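Local coordinates for protein aminotransferase (Psychrobacter arcticus 273-4, PDB 3IF2) that probably transfers amino groups between amino acids and keto acids, perhaps valine and pyruvate, using pyridoxal 5'-phosphate as cofactor, at residues P42-F52 against L328-Y337. Residues are numbered along the deposited sequence; the frame is centred on the assembly and turned at random.
Sequences PAKIDAVNELF and LSDNEIKPFY
Ala-43 and Tyr-337 form the hydrogen bond that joins the two segments: the backbone N of Ala-43 donates to OH of Tyr-337 over 2.8 Å, at an N-H...O angle of 158°, reaching the phenol at its edge and near the ring plane. CG of Tyr-337 stands anti to the carbonyl carbon, and the ring reaches across so that its hydroxyl meets the loop, where CB of Pro-42 also touches it. A phenylalanine here would probably leave the Ala-43 N-H without this acceptor and the loop less firmly tied to the helix.

Phe-336 and Ile-45 make a CH-pi contact. CG1 of Ile-45, the N-cap residue of helix 46-60, sits over one face of the phenyl ring, 4.0 Å from the centroid, while its CD1 reaches CG of Phe-336 at 3.7 Å. CB of Ala-43 meets the CE2 corner of the same ring.

Apolar packing takes over farther along. CG of Leu-328 lies anti to the backbone N (chi1 -179°), which sends both methyls toward helix 46-60, CD1 lying 3.8 Å from CG2 of Val-48 and CD2 4.1 Å from CE1 of Phe-52. CD2 of Leu-51 closes on the same leucine, and CG2 of Val-48 also meets CG1 of Ile-333. At the margin, the bent side chain of Glu-332 lays its carboxylate against CB of Ala-47.

The two short helical segments run roughly antiparallel, at 147° with their axes 9.5 Å apart. In this class I and II aminotransferase the contact ties the N-terminal loop and helix 46-60 to the long helix 324-351. Pro-42 lies close to the cofactor-binding Lys-276, so the loop borders the pyridoxal phosphate site. Helix 311-321 packs on Leu-51 and Phe-52, and Phe-52 also meets Ile-73 of the second subunit.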
loop_
_atom_site.group_PDB
_atom_site.type_symbol
_atom_site.label_atom_id
_atom_site.label_comp_id
_atom_site.label_asym_id
_atom_site.label_seq_id
_atom_site.Cartn_x
_atom_site.Cartn_y
_atom_site.Cartn_z
ATOM N N PRO A 42 -14.095 -0.873 -13.035
ATOM C CA PRO A 42 -14.532 -1.755 -14.162
ATOM C C PRO A 42 -15.955 -2.282 -13.990
ATOM O O PRO A 42 -16.467 -2.308 -12.878
ATOM C CB PRO A 42 -13.575 -2.933 -14.055
ATOM C CG PRO A 42 -13.306 -3.018 -12.563
ATOM C CD PRO A 42 -13.102 -1.576 -12.191
ATOM N N ALA A 43 -16.556 -2.724 -15.090
ATOM C CA ALA A 43 -17.947 -3.254 -15.129
ATOM C C ALA A 43 -18.131 -4.555 -14.349
ATOM O O ALA A 43 -17.153 -5.220 -14.055
ATOM C CB ALA A 43 -18.356 -3.499 -16.580
ATOM N N LYS A 44 -19.386 -4.903 -14.039
ATOM C CA LYS A 44 -19.740 -6.185 -13.391
ATOM C C LYS A 44 -20.077 -7.184 -14.505
ATOM O O LYS A 44 -21.212 -7.216 -14.979
ATOM C CB LYS A 44 -20.938 -6.033 -12.422
ATOM N N ILE A 45 -19.089 -7.974 -14.944
ATOM C CA ILE A 45 -19.289 -8.963 -16.038
ATOM C C ILE A 45 -19.571 -10.350 -15.431
ATOM O O ILE A 45 -18.690 -10.985 -14.867
ATOM C CB ILE A 45 -18.087 -8.986 -16.999
ATOM C CG1 ILE A 45 -17.721 -7.536 -17.456
ATOM C CG2 ILE A 45 -18.417 -9.861 -18.176
ATOM C CD1 ILE A 45 -16.500 -7.446 -18.376
ATOM N N ASP A 46 -20.811 -10.805 -15.524
ATOM C CA ASP A 46 -21.234 -12.085 -14.884
ATOM C C ASP A 46 -20.310 -13.269 -15.137
ATOM O O ASP A 46 -20.002 -14.008 -14.194
ATOM C CB ASP A 46 -22.684 -12.469 -15.285
ATOM C CG ASP A 46 -23.751 -11.490 -14.746
ATOM O OD1 ASP A 46 -23.469 -10.744 -13.784
ATOM O OD2 ASP A 46 -24.884 -11.472 -15.282
ATOM N N ALA A 47 -19.853 -13.429 -16.383
ATOM C CA ALA A 47 -18.986 -14.557 -16.744
ATOM C C ALA A 47 -17.655 -14.502 -15.995
ATOM O O ALA A 47 -17.134 -15.543 -15.637
ATOM C CB ALA A 47 -18.759 -14.646 -18.237
ATOM N N VAL A 48 -17.151 -13.286 -15.738
ATOM C CA VAL A 48 -15.904 -13.063 -15.016
ATOM C C VAL A 48 -16.044 -13.420 -13.534
ATOM O O VAL A 48 -15.182 -14.078 -12.964
ATOM C CB VAL A 48 -15.402 -11.574 -15.141
ATOM C CG1 VAL A 48 -14.138 -11.362 -14.319
ATOM C CG2 VAL A 48 -15.152 -11.189 -16.605
ATOM N N ASN A 49 -17.120 -12.948 -12.921
ATOM C CA ASN A 49 -17.390 -13.218 -11.522
ATOM C C ASN A 49 -17.689 -14.684 -11.214
ATOM O O ASN A 49 -17.345 -15.169 -10.115
ATOM C CB ASN A 49 -18.472 -12.273 -11.017
ATOM C CG ASN A 49 -17.986 -10.818 -10.977
ATOM O OD1 ASN A 49 -16.795 -10.560 -10.823
ATOM N ND2 ASN A 49 -18.913 -9.874 -11.134
ATOM N N GLU A 50 -18.317 -15.385 -12.160
ATOM C CA GLU A 50 -18.512 -16.831 -12.038
ATOM C C GLU A 50 -17.170 -17.557 -11.957
ATOM O O GLU A 50 -17.020 -18.457 -11.114
ATOM C CB GLU A 50 -19.352 -17.377 -13.201
ATOM C CG GLU A 50 -20.834 -17.123 -13.008
ATOM C CD GLU A 50 -21.639 -17.023 -14.294
ATOM O OE1 GLU A 50 -21.140 -17.349 -15.402
ATOM O OE2 GLU A 50 -22.807 -16.583 -14.171
ATOM N N LEU A 51 -16.219 -17.190 -12.831
ATOM C CA LEU A 51 -14.880 -17.805 -12.800
ATOM C C LEU A 51 -14.129 -17.468 -11.498
ATOM O O LEU A 51 -13.482 -18.337 -10.903
ATOM C CB LEU A 51 -14.043 -17.407 -14.012
ATOM C CG LEU A 51 -12.576 -17.892 -14.093
ATOM C CD1 LEU A 51 -12.408 -19.405 -13.836
ATOM C CD2 LEU A 51 -12.004 -17.491 -15.444
ATOM N N PHE A 52 -14.216 -16.202 -11.088
ATOM C CA PHE A 52 -13.642 -15.762 -9.839
ATOM C C PHE A 52 -14.232 -16.498 -8.637
ATOM O O PHE A 52 -13.467 -16.933 -7.774
ATOM C CB PHE A 52 -13.761 -14.231 -9.638
ATOM C CG PHE A 52 -12.888 -13.383 -10.574
ATOM C CD1 PHE A 52 -11.685 -13.861 -11.157
ATOM C CD2 PHE A 52 -13.215 -12.046 -10.766
ATOM C CE1 PHE A 52 -10.910 -13.049 -11.983
ATOM C CE2 PHE A 52 -12.420 -11.227 -11.585
ATOM C CZ PHE A 52 -11.263 -11.738 -12.191
ATOM N N LEU A 328 -10.322 -15.455 -20.452
ATOM C CA LEU A 328 -11.275 -14.572 -19.806
ATOM C C LEU A 328 -11.223 -13.140 -20.430
ATOM O O LEU A 328 -12.252 -12.526 -20.701
ATOM C CB LEU A 328 -10.933 -14.487 -18.321
ATOM C CG LEU A 328 -11.795 -13.650 -17.403
ATOM C CD1 LEU A 328 -13.160 -14.325 -17.349
ATOM C CD2 LEU A 328 -11.163 -13.521 -16.021
ATOM N N SER A 329 -10.016 -12.634 -20.646
ATOM C CA SER A 329 -9.810 -11.309 -21.225
ATOM C C SER A 329 -10.299 -11.204 -22.678
ATOM O O SER A 329 -11.012 -10.269 -23.035
ATOM C CB SER A 329 -8.321 -10.962 -21.183
ATOM O OG SER A 329 -7.865 -10.912 -19.853
ATOM N N ASP A 330 -9.932 -12.187 -23.483
ATOM C CA ASP A 330 -10.283 -12.193 -24.894
ATOM C C ASP A 330 -11.745 -12.507 -25.166
ATOM O O ASP A 330 -12.331 -11.878 -26.048
ATOM C CB ASP A 330 -9.413 -13.191 -25.677
ATOM C CG ASP A 330 -7.920 -12.888 -25.581
ATOM O OD1 ASP A 330 -7.544 -11.744 -25.296
ATOM O OD2 ASP A 330 -7.110 -13.811 -25.802
ATOM N N ASN A 331 -12.324 -13.459 -24.435
ATOM C CA ASN A 331 -13.714 -13.907 -24.693
ATOM C C ASN A 331 -14.814 -13.111 -23.998
ATOM O O ASN A 331 -15.909 -12.995 -24.551
ATOM C CB ASN A 331 -13.896 -15.403 -24.333
ATOM C CG ASN A 331 -12.969 -16.333 -25.131
ATOM O OD1 ASN A 331 -12.451 -15.960 -26.181
ATOM N ND2 ASN A 331 -12.774 -17.546 -24.635
ATOM N N GLU A 332 -14.523 -12.557 -22.810
ATOM C CA GLU A 332 -15.543 -11.901 -21.995
ATOM C C GLU A 332 -15.298 -10.412 -21.806
ATOM O O GLU A 332 -16.164 -9.609 -22.162
ATOM C CB GLU A 332 -15.652 -12.599 -20.636
ATOM C CG GLU A 332 -15.748 -14.133 -20.657
ATOM C CD GLU A 332 -16.990 -14.698 -21.366
ATOM O OE1 GLU A 332 -18.028 -14.003 -21.489
ATOM O OE2 GLU A 332 -16.923 -15.879 -21.790
ATOM N N ILE A 333 -14.118 -10.030 -21.309
ATOM C CA ILE A 333 -13.833 -8.619 -21.003
ATOM C C ILE A 333 -13.759 -7.736 -22.267
ATOM O O ILE A 333 -14.531 -6.779 -22.391
ATOM C CB ILE A 333 -12.557 -8.448 -20.168
ATOM C CG1 ILE A 333 -12.632 -9.226 -18.842
ATOM C CG2 ILE A 333 -12.310 -6.942 -19.873
ATOM C CD1 ILE A 333 -11.357 -9.225 -18.058
ATOM N N LYS A 334 -12.849 -8.070 -23.191
ATOM C CA LYS A 334 -12.653 -7.289 -24.445
ATOM C C LYS A 334 -13.947 -7.079 -25.241
ATOM O O LYS A 334 -14.253 -5.932 -25.579
ATOM C CB LYS A 334 -11.528 -7.881 -25.309
ATOM C CG LYS A 334 -11.241 -7.258 -26.709
ATOM C CD LYS A 334 -9.990 -8.000 -27.290
ATOM C CE LYS A 334 -9.623 -7.724 -28.761
ATOM N NZ LYS A 334 -8.243 -8.305 -29.134
ATOM N N PRO A 335 -14.732 -8.152 -25.482
ATOM C CA PRO A 335 -15.995 -7.941 -26.190
ATOM C C PRO A 335 -17.043 -7.128 -25.408
ATOM O O PRO A 335 -17.760 -6.330 -26.021
ATOM C CB PRO A 335 -16.484 -9.380 -26.462
ATOM C CG PRO A 335 -15.218 -10.206 -26.450
ATOM C CD PRO A 335 -14.493 -9.595 -25.292
ATOM N N PHE A 336 -17.141 -7.328 -24.091
ATOM C CA PHE A 336 -18.083 -6.565 -23.268
ATOM C C PHE A 336 -17.904 -5.068 -23.514
ATOM O O PHE A 336 -18.874 -4.395 -23.877
ATOM C CB PHE A 336 -17.924 -6.861 -21.771
ATOM C CG PHE A 336 -18.846 -6.063 -20.915
ATOM C CD1 PHE A 336 -20.114 -6.529 -20.620
ATOM C CD2 PHE A 336 -18.467 -4.805 -20.439
ATOM C CE1 PHE A 336 -21.012 -5.763 -19.854
ATOM C CE2 PHE A 336 -19.357 -4.037 -19.677
ATOM C CZ PHE A 336 -20.640 -4.525 -19.394
ATOM N N TYR A 337 -16.668 -4.573 -23.341
ATOM C CA TYR A 337 -16.377 -3.140 -23.535
ATOM C C TYR A 337 -16.540 -2.625 -24.979
ATOM O O TYR A 337 -16.937 -1.467 -25.164
ATOM C CB TYR A 337 -15.023 -2.719 -22.924
ATOM C CG TYR A 337 -14.986 -2.870 -21.411
ATOM C CD1 TYR A 337 -15.775 -2.062 -20.599
ATOM C CD2 TYR A 337 -14.152 -3.808 -20.794
ATOM C CE1 TYR A 337 -15.762 -2.195 -19.212
ATOM C CE2 TYR A 337 -14.127 -3.959 -19.395
ATOM C CZ TYR A 337 -14.935 -3.147 -18.616
ATOM O OH TYR A 337 -14.921 -3.269 -17.257
#